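Local coordinates for glutathione synthetase-like effector 30 (Gpa-GSS30-apo) (Globodera pallida, PDB 5OET), which is a plant-parasitic nematode effector derived from glutathione synthetase, an ATP-dependent ligase that joins glycine to gamma-glutamylcysteine, and may retain related chemistry, at residues Val160-Ser172 with Leu181-Phe194. Residues are numbered along the deposited sequence; the frame is centred on the assembly and turned at random.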
loop_
_atom_site.group_PDB
_atom_site.type_symbol
_atom_site.label_atom_id
_atom_site.label_comp_id
_atom_site.label_asym_id
_atom_site.label_seq_id
_atom_site.Cartn_x
_atom_site.Cartn_y
_atom_site.Cartn_z
ATOM N N VAL A 160 0.201 -32.418 14.466
ATOM C CA VAL A 160 0.229 -30.977 14.725
ATOM C C VAL A 160 -0.598 -30.237 13.679
ATOM O O VAL A 160 -0.312 -30.298 12.484
ATOM C CB VAL A 160 1.671 -30.414 14.776
ATOM C CG1 VAL A 160 1.665 -28.894 14.890
ATOM C CG2 VAL A 160 2.429 -31.029 15.942
ATOM N N ALA A 161 -1.613 -29.539 14.172
ATOM C CA ALA A 161 -2.483 -28.691 13.374
ATOM C C ALA A 161 -2.243 -27.261 13.781
ATOM O O ALA A 161 -1.935 -26.981 14.929
ATOM C CB ALA A 161 -3.949 -29.065 13.602
ATOM N N MET A 162 -2.376 -26.375 12.809
ATOM C CA MET A 162 -2.408 -24.931 13.012
ATOM C C MET A 162 -3.850 -24.531 12.828
ATOM O O MET A 162 -4.465 -24.903 11.845
ATOM C CB MET A 162 -1.555 -24.238 11.971
ATOM C CG MET A 162 -1.695 -22.735 11.951
ATOM S SD MET A 162 -0.403 -22.066 10.909
ATOM C CE MET A 162 -1.117 -20.460 10.570
ATOM N N PHE A 163 -4.393 -23.773 13.769
ATOM C CA PHE A 163 -5.828 -23.550 13.815
ATOM C C PHE A 163 -6.095 -22.082 14.096
ATOM O O PHE A 163 -5.840 -21.614 15.201
ATOM C CB PHE A 163 -6.421 -24.480 14.869
ATOM C CG PHE A 163 -7.837 -24.183 15.225
ATOM C CD1 PHE A 163 -8.778 -23.877 14.244
ATOM C CD2 PHE A 163 -8.242 -24.229 16.558
ATOM C CE1 PHE A 163 -10.093 -23.600 14.590
ATOM C CE2 PHE A 163 -9.550 -23.959 16.916
ATOM C CZ PHE A 163 -10.478 -23.644 15.938
ATOM N N CYS A 164 -6.551 -21.366 13.070
ATOM C CA CYS A 164 -6.849 -19.937 13.149
ATOM C C CYS A 164 -8.360 -19.775 12.964
ATOM O O CYS A 164 -8.962 -20.408 12.094
ATOM C CB CYS A 164 -6.082 -19.128 12.078
ATOM S SG CYS A 164 -4.285 -18.843 12.342
ATOM N N GLN A 165 -8.958 -18.917 13.796
ATOM C CA GLN A 165 -10.403 -18.729 13.838
ATOM C C GLN A 165 -10.726 -17.256 13.814
ATOM O O GLN A 165 -9.953 -16.454 14.313
ATOM C CB GLN A 165 -10.956 -19.357 15.107
ATOM C CG GLN A 165 -12.414 -19.796 15.081
ATOM C CD GLN A 165 -12.863 -20.324 16.434
ATOM O OE1 GLN A 165 -12.837 -19.602 17.420
ATOM N NE2 GLN A 165 -13.264 -21.593 16.490
ATOM N N ARG A 166 -11.848 -16.916 13.180
ATOM C CA ARG A 166 -12.482 -15.607 13.323
ATOM C C ARG A 166 -13.895 -15.847 13.830
ATOM O O ARG A 166 -14.689 -16.460 13.141
ATOM C CB ARG A 166 -12.494 -14.828 11.998
ATOM C CG ARG A 166 -12.550 -13.300 12.201
ATOM C CD ARG A 166 -12.724 -12.518 10.903
ATOM N NE ARG A 166 -14.021 -12.803 10.276
ATOM C CZ ARG A 166 -14.247 -13.093 8.988
ATOM N NH1 ARG A 166 -13.260 -13.132 8.078
ATOM N NH2 ARG A 166 -15.491 -13.355 8.605
ATOM N N ALA A 167 -14.180 -15.398 15.047
ATOM C CA ALA A 167 -15.538 -15.409 15.623
ATOM C C ALA A 167 -16.167 -14.055 15.359
ATOM O O ALA A 167 -15.540 -13.039 15.652
ATOM C CB ALA A 167 -15.471 -15.647 17.121
ATOM N N ASP A 168 -17.383 -14.031 14.815
ATOM C CA ASP A 168 -18.105 -12.790 14.556
ATOM C C ASP A 168 -19.214 -12.507 15.603
ATOM O O ASP A 168 -19.904 -13.405 16.057
ATOM C CB ASP A 168 -18.665 -12.806 13.134
ATOM C CG ASP A 168 -17.557 -12.813 12.063
ATOM O OD1 ASP A 168 -16.386 -12.510 12.379
ATOM O OD2 ASP A 168 -17.842 -13.134 10.893
ATOM N N TYR A 169 -19.359 -11.239 15.978
ATOM C CA TYR A 169 -20.310 -10.805 16.986
ATOM C C TYR A 169 -21.136 -9.592 16.549
ATOM O O TYR A 169 -20.701 -8.792 15.728
ATOM C CB TYR A 169 -19.562 -10.479 18.270
ATOM C CG TYR A 169 -18.796 -11.663 18.850
ATOM C CD1 TYR A 169 -17.503 -11.922 18.455
ATOM C CD2 TYR A 169 -19.372 -12.509 19.824
ATOM C CE1 TYR A 169 -16.794 -12.979 18.993
ATOM C CE2 TYR A 169 -18.671 -13.573 20.370
ATOM C CZ TYR A 169 -17.378 -13.809 19.951
ATOM O OH TYR A 169 -16.632 -14.858 20.448
ATOM N N MET A 170 -22.341 -9.504 17.102
ATOM C CA MET A 170 -23.248 -8.369 16.962
ATOM C C MET A 170 -23.512 -7.887 18.384
ATOM O O MET A 170 -23.730 -8.709 19.269
ATOM C CB MET A 170 -24.578 -8.820 16.327
ATOM C CG MET A 170 -25.083 -7.974 15.165
ATOM S SD MET A 170 -24.812 -8.672 13.499
ATOM C CE MET A 170 -24.818 -7.186 12.491
ATOM N N ALA A 171 -23.466 -6.578 18.618
ATOM C CA ALA A 171 -24.063 -5.996 19.831
ATOM C C ALA A 171 -25.575 -6.025 19.603
ATOM O O ALA A 171 -26.043 -5.520 18.593
ATOM C CB ALA A 171 -23.563 -4.582 20.079
ATOM N N SER A 172 -26.324 -6.649 20.508
ATOM C CA SER A 172 -27.765 -6.844 20.311
ATOM C C SER A 172 -28.562 -6.145 21.395
ATOM O O SER A 172 -28.211 -6.231 22.562
ATOM C CB SER A 172 -28.081 -8.328 20.331
ATOM O OG SER A 172 -29.449 -8.558 20.054
ATOM N N LEU A 181 -23.521 -8.738 23.991
ATOM C CA LEU A 181 -22.699 -9.381 22.980
ATOM C C LEU A 181 -23.335 -10.719 22.607
ATOM O O LEU A 181 -23.637 -11.530 23.497
ATOM C CB LEU A 181 -21.281 -9.602 23.515
ATOM C CG LEU A 181 -20.216 -10.074 22.503
ATOM C CD1 LEU A 181 -19.901 -8.996 21.478
ATOM C CD2 LEU A 181 -18.942 -10.508 23.222
ATOM N N LYS A 182 -23.545 -10.939 21.304
ATOM C CA LYS A 182 -24.045 -12.224 20.798
ATOM C C LYS A 182 -23.324 -12.678 19.526
ATOM O O LYS A 182 -23.172 -11.926 18.577
ATOM C CB LYS A 182 -25.566 -12.172 20.606
ATOM C CG LYS A 182 -26.325 -12.220 21.936
ATOM C CD LYS A 182 -27.506 -13.193 21.951
ATOM C CE LYS A 182 -27.967 -13.533 23.368
ATOM N NZ LYS A 182 -26.877 -14.128 24.201
ATOM N N GLN A 183 -22.888 -13.932 19.516
ATOM C CA GLN A 183 -22.033 -14.460 18.446
ATOM C C GLN A 183 -22.831 -14.826 17.186
ATOM O O GLN A 183 -23.776 -15.580 17.231
ATOM C CB GLN A 183 -21.274 -15.671 18.963
ATOM C CG GLN A 183 -20.153 -16.125 18.058
ATOM C CD GLN A 183 -19.475 -17.336 18.619
ATOM O OE1 GLN A 183 -20.005 -18.441 18.542
ATOM N NE2 GLN A 183 -18.304 -17.135 19.223
ATOM N N VAL A 184 -22.437 -14.288 16.053
ATOM C CA VAL A 184 -23.163 -14.494 14.804
ATOM C C VAL A 184 -22.684 -15.768 14.104
ATOM O O VAL A 184 -23.490 -16.482 13.537
ATOM C CB VAL A 184 -22.987 -13.269 13.871
ATOM C CG1 VAL A 184 -23.743 -13.460 12.562
ATOM C CG2 VAL A 184 -23.448 -12.005 14.580
ATOM N N GLU A 185 -21.379 -16.043 14.154
ATOM C CA GLU A 185 -20.744 -17.075 13.327
ATOM C C GLU A 185 -19.312 -17.353 13.818
ATOM O O GLU A 185 -18.707 -16.526 14.499
ATOM C CB GLU A 185 -20.738 -16.580 11.856
ATOM C CG GLU A 185 -19.957 -17.382 10.800
ATOM C CD GLU A 185 -20.521 -18.785 10.530
ATOM O OE1 GLU A 185 -20.729 -19.153 9.344
ATOM O OE2 GLU A 185 -20.730 -19.566 11.481
ATOM N N VAL A 186 -18.805 -18.542 13.506
ATOM C CA VAL A 186 -17.366 -18.847 13.572
ATOM C C VAL A 186 -16.876 -19.345 12.214
ATOM O O VAL A 186 -17.579 -20.056 11.506
ATOM C CB VAL A 186 -16.992 -19.869 14.669
ATOM C CG1 VAL A 186 -17.035 -19.207 16.024
ATOM C CG2 VAL A 186 -17.906 -21.088 14.672
ATOM N N ASN A 187 -15.669 -18.929 11.862
ATOM C CA ASN A 187 -15.048 -19.239 10.586
ATOM C C ASN A 187 -13.640 -19.747 10.823
ATOM O O ASN A 187 -12.962 -19.300 11.755
ATOM C CB ASN A 187 -14.957 -17.984 9.734
ATOM C CG ASN A 187 -16.294 -17.338 9.524
ATOM O OD1 ASN A 187 -17.147 -17.891 8.828
ATOM N ND2 ASN A 187 -16.496 -16.167 10.142
ATOM N N THR A 188 -13.212 -20.676 9.972
ATOM C CA THR A 188 -11.825 -21.134 9.940
ATOM C C THR A 188 -11.454 -21.448 8.496
ATOM O O THR A 188 -12.301 -21.390 7.620
ATOM C CB THR A 188 -11.604 -22.364 10.878
ATOM O OG1 THR A 188 -10.207 -22.565 11.087
ATOM C CG2 THR A 188 -12.223 -23.653 10.331
ATOM N N GLY A 189 -10.196 -21.778 8.252
ATOM C CA GLY A 189 -9.746 -22.081 6.903
ATOM C C GLY A 189 -9.432 -20.821 6.135
ATOM O O GLY A 189 -8.630 -20.009 6.593
ATOM N N ALA A 190 -10.051 -20.642 4.973
ATOM C CA ALA A 190 -9.652 -19.565 4.062
ATOM C C ALA A 190 -10.247 -18.261 4.550
ATOM O O ALA A 190 -11.215 -17.745 4.000
ATOM C CB ALA A 190 -10.073 -19.865 2.628
ATOM N N ILE A 191 -9.621 -17.732 5.588
ATOM C CA ILE A 191 -10.149 -16.614 6.332
ATOM C C ILE A 191 -9.787 -15.306 5.653
ATOM O O ILE A 191 -8.621 -15.070 5.340
ATOM C CB ILE A 191 -9.600 -16.627 7.783
ATOM C CG1 ILE A 191 -10.267 -17.754 8.574
ATOM C CG2 ILE A 191 -9.874 -15.312 8.505
ATOM C CD1 ILE A 191 -9.477 -18.161 9.807
ATOM N N GLY A 192 -10.785 -14.438 5.484
ATOM C CA GLY A 192 -10.554 -13.074 5.027
ATOM C C GLY A 192 -10.008 -12.144 6.097
ATOM O O GLY A 192 -10.194 -12.361 7.287
ATOM N N SER A 193 -9.324 -11.103 5.635
ATOM C CA SER A 193 -8.917 -9.920 6.411
ATOM C C SER A 193 -7.759 -10.058 7.407
ATOM O O SER A 193 -7.640 -9.246 8.317
ATOM C CB SER A 193 -10.128 -9.299 7.093
ATOM O OG SER A 193 -11.187 -9.179 6.160
ATOM N N PHE A 194 -6.871 -11.029 7.220
ATOM C CA PHE A 194 -5.606 -11.010 7.962
ATOM C C PHE A 194 -4.744 -9.749 7.681
ATOM O O PHE A 194 -4.218 -9.106 8.617
ATOM C CB PHE A 194 -4.765 -12.240 7.635
ATOM C CG PHE A 194 -5.252 -13.505 8.263
ATOM C CD1 PHE A 194 -5.409 -13.607 9.635
ATOM C CD2 PHE A 194 -5.482 -14.620 7.493
ATOM C CE1 PHE A 194 -5.833 -14.785 10.220
ATOM C CE2 PHE A 194 -5.903 -15.803 8.076
ATOM C CZ PHE A 194 -6.084 -15.881 9.441
HETATM O O HOH W 1 -13.407 -14.850 5.966
#
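Strands 160-173 and 179-188 form an antiparallel beta hairpin, broken by a classic beta bulge where Val184 and Glu185 both face Asp168. At the bulge the two backbone bonds of Asp168 go to different residues: its N reaches Glu185 O at 2.8 Å, and its O receives Val184 N at 2.7 Å. Past the bulge, Tyr169 pairs with Gln183 and Met170 with Lys182; before it, Arg166 pairs with Asn187.

On the face carrying Tyr169 and Gln183, the glutamine lies across the phenol ring: CG, 4.2 Å from the ring centroid, makes a CH-pi contact over the face. Its CG stands anti to the backbone N (chi1 -168°) and the chain runs on extended, long enough for NE2 to hydrogen-bond Tyr169 OH at 3.1 Å. Leu181 CD1 packs on Tyr169 CB, apolar against apolar.

The face carrying Arg166, Asp168 and Asn187 is largely polar. Arg166 bends at chi3 into a side-on salt bridge with Asp168, NE to OD1 (3.2 Å) and NH2 to OD2, both in the guanidinium plane, which fixes its rotation. The Asn187 amide lies alongside, planes 55° apart; its ND2 and Arg166 NH2, both donors, are not bonded. NH1 makes a long, bent bond to Gly192 O (3.3 Å) from above the carbonyl plane, and a water joins NH1 to Gly192 N.

Where the strands part, Thr188 OG1 donates to Cys164 O at 2.7 Å. The Cys164-Cys480 disulfide links the hairpin to strand 469-484. This is a classic bulge in an antiparallel hairpin, here within the large mixed sheet of a eukaryotic glutathione synthetase relative, a family with the ATP-grasp fold.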